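Local coordinates for serine-rich Repeat Adhesion Glycoprotein (Srr1) (Streptococcus agalactiae, PDB 4MBO), which binds fibrinogen as a serine-rich repeat glycoprotein adhesin, probably displayed on the bacterial surface, at residues L68-Q80 and V173-Q185. Sequence-based numbering, arbitrary orientation.
Sequences LDTQGIGTILKVQ and VRSRIMKLDDERQ
Ile73, Gly74 and Thr75 lie along Lys179, Leu180 and Asp181 in an interdomain contact: a loop of the N-terminal Ig-like domain rests against the C-terminal end of strand 169-181 in the C-terminal adhesin domain. The two runs point almost the same way, 7° apart, and one clear backbone bond joins them, from Leu180 N to Ile73 O at 2.9 Å, with CA of Lys179 also directed at that oxygen. Next along, water bridges Thr75 N and Leu180 O. Ile73 supplies most of the apolar contact: its CD1 lies 3.6 Å from Leu180 CG and also touches the CG2 branch of Ile177, while CB and CG2 rest against the carbonyl of Met178. On the other flank the Lys179 chain, bent at chi2 (66°) and chi3 (53°), folds back over the loop, so that CD passes 3.7 Å from Thr75 CG2. Its ammonium donates to a water that lies 2.8 Å from both Gly72 O and Gly74 O, and forms a salt bridge with Asp245. With OG1 set between its backbone N and carbonyl carbon, Thr75 turns its hydroxyl to Asp182, whereas its CG2 methyl lies 3.3 Å from Leu180 O. Ile76 CG1 lies against the side chain of Asp182, 3.5 Å from CB. The loop is shaped from within by a type II' turn from Gln71 to Gly74 and by Asp69, whose OD1 takes the backbone N-H groups of Gln71 and Gly72 from one face of its carboxylate. Gln128, in a loop after strand 116-126, touches Ile73 and hydrogen-bonds Met178 O through NE2 and Arg176 NH2 through OE1; Arg176 also pairs with Asp38. Beyond, Glu187 of strand 186-202 touches Ile177 and Leu180, and strand 309-316 reaches Ile177 through His316.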
ATOM      1  N   LEU A  68       0.132  12.154  -0.070  0.70 14.47           N
ATOM      2  CA  LEU A  68      -0.887  11.699  -1.006  0.70 15.18           C
ATOM      3  C   LEU A  68      -0.229  11.168  -2.273  0.70 15.32           C
ATOM      4  O   LEU A  68       0.706  11.801  -2.774  0.70 16.35           O
ATOM      5  CB  LEU A  68      -1.776  12.915  -1.305  0.70 17.05           C
ATOM      6  CG  LEU A  68      -3.118  12.752  -1.974  0.70 17.75           C
ATOM      7  CD1 LEU A  68      -4.062  11.964  -1.109  0.70 16.93           C
ATOM      8  CD2 LEU A  68      -3.716  14.129  -2.290  0.70 16.74           C
ATOM      9  N   ASP A  69      -0.667   9.994  -2.771  1.00 14.15           N
ATOM     10  CA  ASP A  69      -0.115   9.377  -3.984  1.00 14.06           C
ATOM     11  C   ASP A  69      -1.255   8.879  -4.877  1.00 14.21           C
ATOM     12  O   ASP A  69      -2.413   8.914  -4.485  1.00 14.85           O
ATOM     13  CB  ASP A  69       0.928   8.294  -3.675  1.00 15.35           C
ATOM     14  CG  ASP A  69       0.357   7.050  -3.052  1.00 17.62           C
ATOM     15  OD1 ASP A  69      -0.631   6.530  -3.592  1.00 17.57           O
ATOM     16  OD2 ASP A  69       0.963   6.541  -2.053  1.00 17.51           O
ATOM     17  N   THR A  70      -0.913   8.508  -6.106  1.00 14.75           N
ATOM     18  CA  THR A  70      -1.850   8.000  -7.093  1.00 14.45           C
ATOM     19  C   THR A  70      -1.845   6.477  -7.205  1.00 15.26           C
ATOM     20  O   THR A  70      -2.422   5.902  -8.139  1.00 15.86           O
ATOM     21  CB  THR A  70      -1.453   8.537  -8.489  1.00 15.13           C
ATOM     22  OG1 THR A  70      -0.095   8.134  -8.764  1.00 16.67           O
ATOM     23  CG2 THR A  70      -1.578  10.041  -8.513  1.00 16.01           C
ATOM     24  N   GLN A  71      -1.209   5.840  -6.221  1.00 16.01           N
ATOM     25  CA  GLN A  71      -0.915   4.399  -6.263  1.00 16.19           C
ATOM     26  C   GLN A  71      -1.606   3.426  -5.289  1.00 15.94           C
ATOM     27  O   GLN A  71      -1.988   2.310  -5.691  1.00 16.97           O
ATOM     28  CB  GLN A  71       0.589   4.237  -6.061  1.00 18.56           C
ATOM     29  CG  GLN A  71       1.413   4.836  -7.181  1.00 20.66           C
ATOM     30  CD  GLN A  71       2.886   4.736  -6.898  1.00 23.46           C
ATOM     31  OE1 GLN A  71       3.310   4.948  -5.763  1.00 24.70           O
ATOM     32  NE2 GLN A  71       3.688   4.463  -7.939  1.00 25.42           N
ATOM     33  N   GLY A  72      -1.685   3.781  -4.026  1.00 15.72           N
ATOM     34  CA  GLY A  72      -2.165   2.869  -2.998  1.00 16.04           C
ATOM     35  C   GLY A  72      -1.085   1.812  -2.806  1.00 16.67           C
ATOM     36  O   GLY A  72       0.056   2.148  -2.414  1.00 16.91           O
ATOM     37  N   ILE A  73      -1.410   0.549  -3.144  1.00 16.59           N
ATOM     38  CA  ILE A  73      -0.415  -0.547  -3.046  1.00 16.70           C
ATOM     39  C   ILE A  73       0.282  -0.833  -4.384  1.00 17.57           C
ATOM     40  O   ILE A  73       1.121  -1.694  -4.475  1.00 17.85           O
ATOM     41  CB  ILE A  73      -0.978  -1.857  -2.459  1.00 17.73           C
ATOM     42  CG1 ILE A  73      -2.050  -2.503  -3.376  1.00 19.25           C
ATOM     43  CG2 ILE A  73      -1.538  -1.595  -1.072  1.00 17.24           C
ATOM     44  CD1 ILE A  73      -2.447  -3.885  -2.933  1.00 20.10           C
ATOM     45  N   GLY A  74      -0.048  -0.052  -5.406  1.00 17.85           N
ATOM     46  CA  GLY A  74       0.521  -0.257  -6.714  1.00 18.47           C
ATOM     47  C   GLY A  74       1.863   0.365  -6.973  1.00 18.57           C
ATOM     48  O   GLY A  74       2.376   1.139  -6.182  1.00 18.19           O
ATOM     49  N   THR A  75       2.416   0.044  -8.137  1.00 20.81           N
ATOM     50  CA  THR A  75       3.734   0.541  -8.551  1.00 23.32           C
ATOM     51  C   THR A  75       3.709   1.329  -9.854  1.00 22.93           C
ATOM     52  O   THR A  75       4.727   1.799 -10.289  1.00 26.89           O
ATOM     53  CB  THR A  75       4.738  -0.592  -8.733  1.00 25.74           C
ATOM     54  OG1 THR A  75       4.363  -1.413  -9.837  1.00 27.61           O
ATOM     55  CG2 THR A  75       4.850  -1.464  -7.479  1.00 27.05           C
ATOM     56  N   ILE A  76       2.547   1.490 -10.463  1.00 24.21           N
ATOM     57  CA  ILE A  76       2.449   2.202 -11.746  1.00 24.43           C
ATOM     58  C   ILE A  76       2.678   3.691 -11.549  1.00 23.60           C
ATOM     59  O   ILE A  76       2.109   4.306 -10.611  1.00 21.98           O
ATOM     60  CB  ILE A  76       1.054   2.012 -12.366  1.00 25.85           C
ATOM     61  CG1 ILE A  76       0.775   0.529 -12.580  1.00 30.87           C
ATOM     62  CG2 ILE A  76       0.942   2.746 -13.707  1.00 27.99           C
ATOM     63  CD1 ILE A  76      -0.627   0.222 -13.053  1.00 34.04           C
ATOM     64  N   LEU A  77       3.513   4.268 -12.417  1.00 23.49           N
ATOM     65  CA  LEU A  77       3.761   5.728 -12.370  1.00 23.31           C
ATOM     66  C   LEU A  77       2.833   6.495 -13.310  1.00 22.95           C
ATOM     67  O   LEU A  77       2.463   7.641 -13.022  1.00 22.47           O
ATOM     68  CB  LEU A  77       5.203   6.031 -12.728  1.00 25.55           C
ATOM     69  CG  LEU A  77       6.236   5.480 -11.755  1.00 27.63           C
ATOM     70  CD1 LEU A  77       7.622   5.764 -12.317  1.00 30.88           C
ATOM     71  CD2 LEU A  77       6.053   6.039 -10.372  1.00 27.09           C
ATOM     72  N   LYS A  78       2.457   5.879 -14.418  0.60 23.20           N
ATOM     73  CA  LYS A  78       1.561   6.511 -15.358  0.60 23.77           C
ATOM     74  C   LYS A  78       0.236   6.786 -14.666  0.60 22.93           C
ATOM     75  O   LYS A  78      -0.099   6.157 -13.657  0.60 21.84           O
ATOM     76  CB  LYS A  78       1.323   5.576 -16.549  0.60 26.98           C
ATOM     77  CG  LYS A  78       2.623   5.143 -17.208  0.60 29.28           C
ATOM     78  CD  LYS A  78       3.093   6.094 -18.283  0.60 32.61           C
ATOM     79  CE  LYS A  78       2.573   5.657 -19.646  0.60 35.13           C
ATOM     80  NZ  LYS A  78       3.188   4.373 -20.078  0.60 38.49           N
ATOM     81  N   VAL A  79      -0.454   7.804 -15.151  1.00 21.51           N
ATOM     82  CA  VAL A  79      -1.837   8.058 -14.741  1.00 22.34           C
ATOM     83  C   VAL A  79      -2.653   7.941 -16.040  1.00 23.73           C
ATOM     84  O   VAL A  79      -2.101   7.735 -17.103  1.00 24.38           O
ATOM     85  CB  VAL A  79      -2.038   9.404 -14.027  1.00 21.19           C
ATOM     86  CG1 VAL A  79      -1.312   9.398 -12.685  1.00 23.07           C
ATOM     87  CG2 VAL A  79      -1.608  10.565 -14.896  1.00 21.05           C
ATOM     88  N   GLN A  80      -3.975   8.061 -15.981  1.00 25.59           N
ATOM     89  CA  GLN A  80      -4.734   7.934 -17.218  1.00 27.56           C
ATOM     90  C   GLN A  80      -4.538   9.108 -18.154  1.00 26.06           C
ATOM     91  O   GLN A  80      -4.309  10.250 -17.722  1.00 25.43           O
ATOM     92  CB  GLN A  80      -6.236   7.729 -16.944  1.00 30.89           C
ATOM     93  CG  GLN A  80      -6.539   6.507 -16.074  1.00 36.22           C
ATOM     94  CD  GLN A  80      -6.052   5.192 -16.678  1.00 39.01           C
ATOM     95  OE1 GLN A  80      -5.276   4.457 -16.055  1.00 42.20           O
ATOM     96  NE2 GLN A  80      -6.461   4.914 -17.910  1.00 39.68           N
ATOM     97  N   VAL A 173      -0.390 -11.692  15.785  1.00 14.54           N
ATOM     98  CA  VAL A 173       0.068 -11.709  14.400  1.00 14.34           C
ATOM     99  C   VAL A 173      -0.772 -10.775  13.540  1.00 14.54           C
ATOM    100  O   VAL A 173      -1.949 -10.480  13.856  1.00 15.39           O
ATOM    101  CB  VAL A 173      -0.014 -13.179  13.851  1.00 14.19           C
ATOM    102  CG1 VAL A 173      -1.481 -13.587  13.644  1.00 14.50           C
ATOM    103  CG2 VAL A 173       0.784 -13.385  12.565  1.00 14.33           C
ATOM    104  N   ARG A 174      -0.187 -10.332  12.439  1.00 13.56           N
ATOM    105  CA  ARG A 174      -0.901  -9.516  11.441  1.00 14.47           C
ATOM    106  C   ARG A 174      -0.253  -9.707  10.089  1.00 14.81           C
ATOM    107  O   ARG A 174       0.941  -9.954  10.019  1.00 16.66           O
ATOM    108  CB  ARG A 174      -0.931  -8.035  11.847  1.00 14.55           C
ATOM    109  CG  ARG A 174      -1.715  -7.155  10.898  1.00 15.97           C
ATOM    110  CD  ARG A 174      -1.900  -5.742  11.443  1.00 16.68           C
ATOM    111  NE  ARG A 174      -0.613  -5.130  11.780  1.00 19.18           N
ATOM    112  CZ  ARG A 174      -0.477  -3.915  12.314  1.00 20.60           C
ATOM    113  NH1 ARG A 174      -1.551  -3.161  12.534  1.00 21.68           N
ATOM    114  NH2 ARG A 174       0.733  -3.458  12.631  1.00 20.52           N
ATOM    115  N   SER A 175      -1.017  -9.633   9.003  1.00 14.46           N
ATOM    116  CA  SER A 175      -0.439  -9.736   7.679  1.00 13.99           C
ATOM    117  C   SER A 175      -1.117  -8.776   6.736  1.00 14.66           C
ATOM    118  O   SER A 175      -2.164  -8.276   7.062  1.00 14.96           O
ATOM    119  CB  SER A 175      -0.529 -11.149   7.164  1.00 14.63           C
ATOM    120  OG  SER A 175      -1.905 -11.510   6.990  1.00 15.37           O
ATOM    121  N   ARG A 176      -0.494  -8.514   5.600  1.00 14.16           N
ATOM    122  CA  ARG A 176      -1.031  -7.560   4.624  1.00 14.25           C
ATOM    123  C   ARG A 176      -0.422  -7.751   3.252  1.00 15.28           C
ATOM    124  O   ARG A 176       0.764  -7.979   3.121  1.00 14.48           O
ATOM    125  CB  ARG A 176      -0.707  -6.149   5.147  1.00 14.95           C
ATOM    126  CG  ARG A 176      -1.386  -5.011   4.441  1.00 15.54           C
ATOM    127  CD  ARG A 176      -1.105  -3.692   5.174  1.00 15.10           C
ATOM    128  NE  ARG A 176      -2.016  -2.714   4.631  1.00 15.65           N
ATOM    129  CZ  ARG A 176      -1.718  -1.809   3.723  1.00 16.13           C
ATOM    130  NH1 ARG A 176      -2.697  -1.064   3.249  1.00 17.33           N
ATOM    131  NH2 ARG A 176      -0.483  -1.652   3.259  1.00 15.64           N
ATOM    132  N   ILE A 177      -1.242  -7.646   2.193  1.00 15.72           N
ATOM    133  CA  ILE A 177      -0.736  -7.570   0.868  1.00 16.94           C
ATOM    134  C   ILE A 177      -0.463  -6.081   0.726  1.00 18.88           C
ATOM    135  O   ILE A 177      -1.397  -5.247   0.746  1.00 19.69           O
ATOM    136  CB  ILE A 177      -1.763  -8.045  -0.171  1.00 19.96           C
ATOM    137  CG1 ILE A 177      -2.019  -9.531   0.043  1.00 20.95           C
ATOM    138  CG2 ILE A 177      -1.255  -7.723  -1.546  1.00 20.63           C
ATOM    139  CD1 ILE A 177      -3.071 -10.153  -0.846  1.00 25.09           C
ATOM    140  N   MET A 178       0.811  -5.715   0.686  1.00 16.62           N
ATOM    141  CA  MET A 178       1.150  -4.300   0.698  1.00 17.58           C
ATOM    142  C   MET A 178       1.782  -3.761  -0.562  1.00 17.47           C
ATOM    143  O   MET A 178       2.141  -2.585  -0.629  1.00 16.53           O
ATOM    144  CB  MET A 178       1.985  -3.973   1.940  1.00 18.20           C
ATOM    145  CG  MET A 178       3.136  -4.912   2.207  1.00 18.83           C
ATOM    146  SD  MET A 178       4.313  -4.983   0.872  1.00 20.59           S
ATOM    147  CE  MET A 178       4.977  -3.277   0.922  1.00 19.87           C
ATOM    148  N   LYS A 179       1.885  -4.603  -1.589  1.00 16.80           N
ATOM    149  CA  LYS A 179       2.456  -4.166  -2.864  1.00 16.87           C
ATOM    150  C   LYS A 179       2.019  -5.066  -3.983  1.00 18.51           C
ATOM    151  O   LYS A 179       2.022  -6.301  -3.836  1.00 18.25           O
ATOM    152  CB  LYS A 179       3.984  -4.167  -2.830  1.00 17.56           C
ATOM    153  CG  LYS A 179       4.665  -3.355  -3.928  1.00 19.24           C
ATOM    154  CD  LYS A 179       4.415  -1.846  -3.835  1.00 19.63           C
ATOM    155  CE  LYS A 179       4.771  -1.283  -2.456  1.00 18.95           C
ATOM    156  NZ  LYS A 179       4.845   0.204  -2.460  1.00 21.01           N
ATOM    157  N   LEU A 180       1.636  -4.449  -5.084  1.00 18.83           N
ATOM    158  CA  LEU A 180       1.360  -5.145  -6.336  1.00 21.99           C
ATOM    159  C   LEU A 180       2.268  -4.518  -7.384  1.00 25.37           C
ATOM    160  O   LEU A 180       2.126  -3.348  -7.699  1.00 23.68           O
ATOM    161  CB  LEU A 180      -0.100  -5.012  -6.734  1.00 22.96           C
ATOM    162  CG  LEU A 180      -1.159  -5.613  -5.808  1.00 26.20           C
ATOM    163  CD1 LEU A 180      -2.561  -5.251  -6.326  1.00 27.71           C
ATOM    164  CD2 LEU A 180      -0.992  -7.121  -5.627  1.00 28.82           C
ATOM    165  N   ASP A 181       3.213  -5.280  -7.919  1.00 27.20           N
ATOM    166  CA  ASP A 181       4.172  -4.758  -8.903  1.00 31.03           C
ATOM    167  C   ASP A 181       3.631  -5.014 -10.289  1.00 33.54           C
ATOM    168  O   ASP A 181       3.457  -6.180 -10.700  1.00 33.85           O
ATOM    169  CB  ASP A 181       5.531  -5.411  -8.697  1.00 33.66           C
ATOM    170  CG  ASP A 181       6.624  -4.775  -9.538  1.00 37.57           C
ATOM    171  OD1 ASP A 181       6.363  -4.427 -10.721  1.00 38.16           O
ATOM    172  OD2 ASP A 181       7.744  -4.629  -8.996  1.00 39.66           O
ATOM    173  N   ASP A 182       3.398  -3.916 -11.017  0.50 38.10           N
ATOM    174  CA  ASP A 182       2.820  -3.942 -12.349  0.50 41.89           C
ATOM    175  C   ASP A 182       3.695  -4.622 -13.390  0.50 43.53           C
ATOM    176  O   ASP A 182       3.211  -5.431 -14.181  0.50 45.08           O
ATOM    177  CB  ASP A 182       2.520  -2.506 -12.827  0.50 42.87           C
ATOM    178  CG  ASP A 182       3.783  -1.641 -12.972  0.50 43.84           C
ATOM    179  OD1 ASP A 182       4.705  -1.747 -12.136  0.50 42.16           O
ATOM    180  OD2 ASP A 182       3.842  -0.826 -13.916  0.50 50.14           O
ATOM    181  N   GLU A 183       4.978  -4.276 -13.385  1.00 44.87           N
ATOM    182  CA  GLU A 183       5.943  -4.803 -14.366  1.00 49.72           C
ATOM    183  C   GLU A 183       6.228  -6.274 -14.170  1.00 47.63           C
ATOM    184  O   GLU A 183       6.204  -7.052 -15.123  1.00 48.24           O
ATOM    185  CB  GLU A 183       7.264  -4.024 -14.308  1.00 55.04           C
ATOM    186  CG  GLU A 183       7.149  -2.534 -14.623  1.00 60.59           C
ATOM    187  CD  GLU A 183       6.744  -2.234 -16.056  1.00 68.45           C
ATOM    188  OE1 GLU A 183       6.615  -3.180 -16.872  1.00 75.83           O
ATOM    189  OE2 GLU A 183       6.568  -1.030 -16.370  1.00 73.09           O
ATOM    190  N   ARG A 184       6.504  -6.645 -12.936  1.00 44.06           N
ATOM    191  CA  ARG A 184       6.821  -8.019 -12.604  1.00 44.91           C
ATOM    192  C   ARG A 184       5.595  -8.932 -12.442  1.00 40.20           C
ATOM    193  O   ARG A 184       5.761 -10.129 -12.409  1.00 37.20           O
ATOM    194  CB  ARG A 184       7.619  -8.033 -11.294  1.00 49.46           C
ATOM    195  CG  ARG A 184       9.038  -7.486 -11.381  1.00 55.86           C
ATOM    196  CD  ARG A 184      10.070  -8.601 -11.311  1.00 63.03           C
ATOM    197  NE  ARG A 184      10.078  -9.216  -9.976  1.00 68.41           N
ATOM    198  CZ  ARG A 184      10.914 -10.175  -9.577  1.00 72.64           C
ATOM    199  NH1 ARG A 184      10.824 -10.655  -8.340  1.00 70.52           N
ATOM    200  NH2 ARG A 184      11.842 -10.657 -10.405  1.00 75.59           N
ATOM    201  N   GLN A 185       4.384  -8.367 -12.328  1.00 36.99           N
ATOM    202  CA  GLN A 185       3.144  -9.152 -12.082  1.00 34.96           C
ATOM    203  C   GLN A 185       3.266 -10.000 -10.818  1.00 30.00           C
ATOM    204  O   GLN A 185       2.982 -11.220 -10.796  1.00 28.09           O
ATOM    205  CB  GLN A 185       2.748  -9.987 -13.295  1.00 37.84           C
ATOM    206  CG  GLN A 185       2.188  -9.110 -14.415  1.00 41.80           C
ATOM    207  CD  GLN A 185       0.867  -8.451 -14.032  1.00 43.71           C
ATOM    208  OE1 GLN A 185      -0.120  -9.142 -13.752  1.00 46.62           O
ATOM    209  NE2 GLN A 185       0.831  -7.108 -14.046  1.00 45.63           N
TER
HETATM  210  O   HOH W   1       2.538   1.452  -3.414  1.00 18.16           O
HETATM  211  O   HOH W   2       0.825  -1.733  -9.998  1.00 21.78           O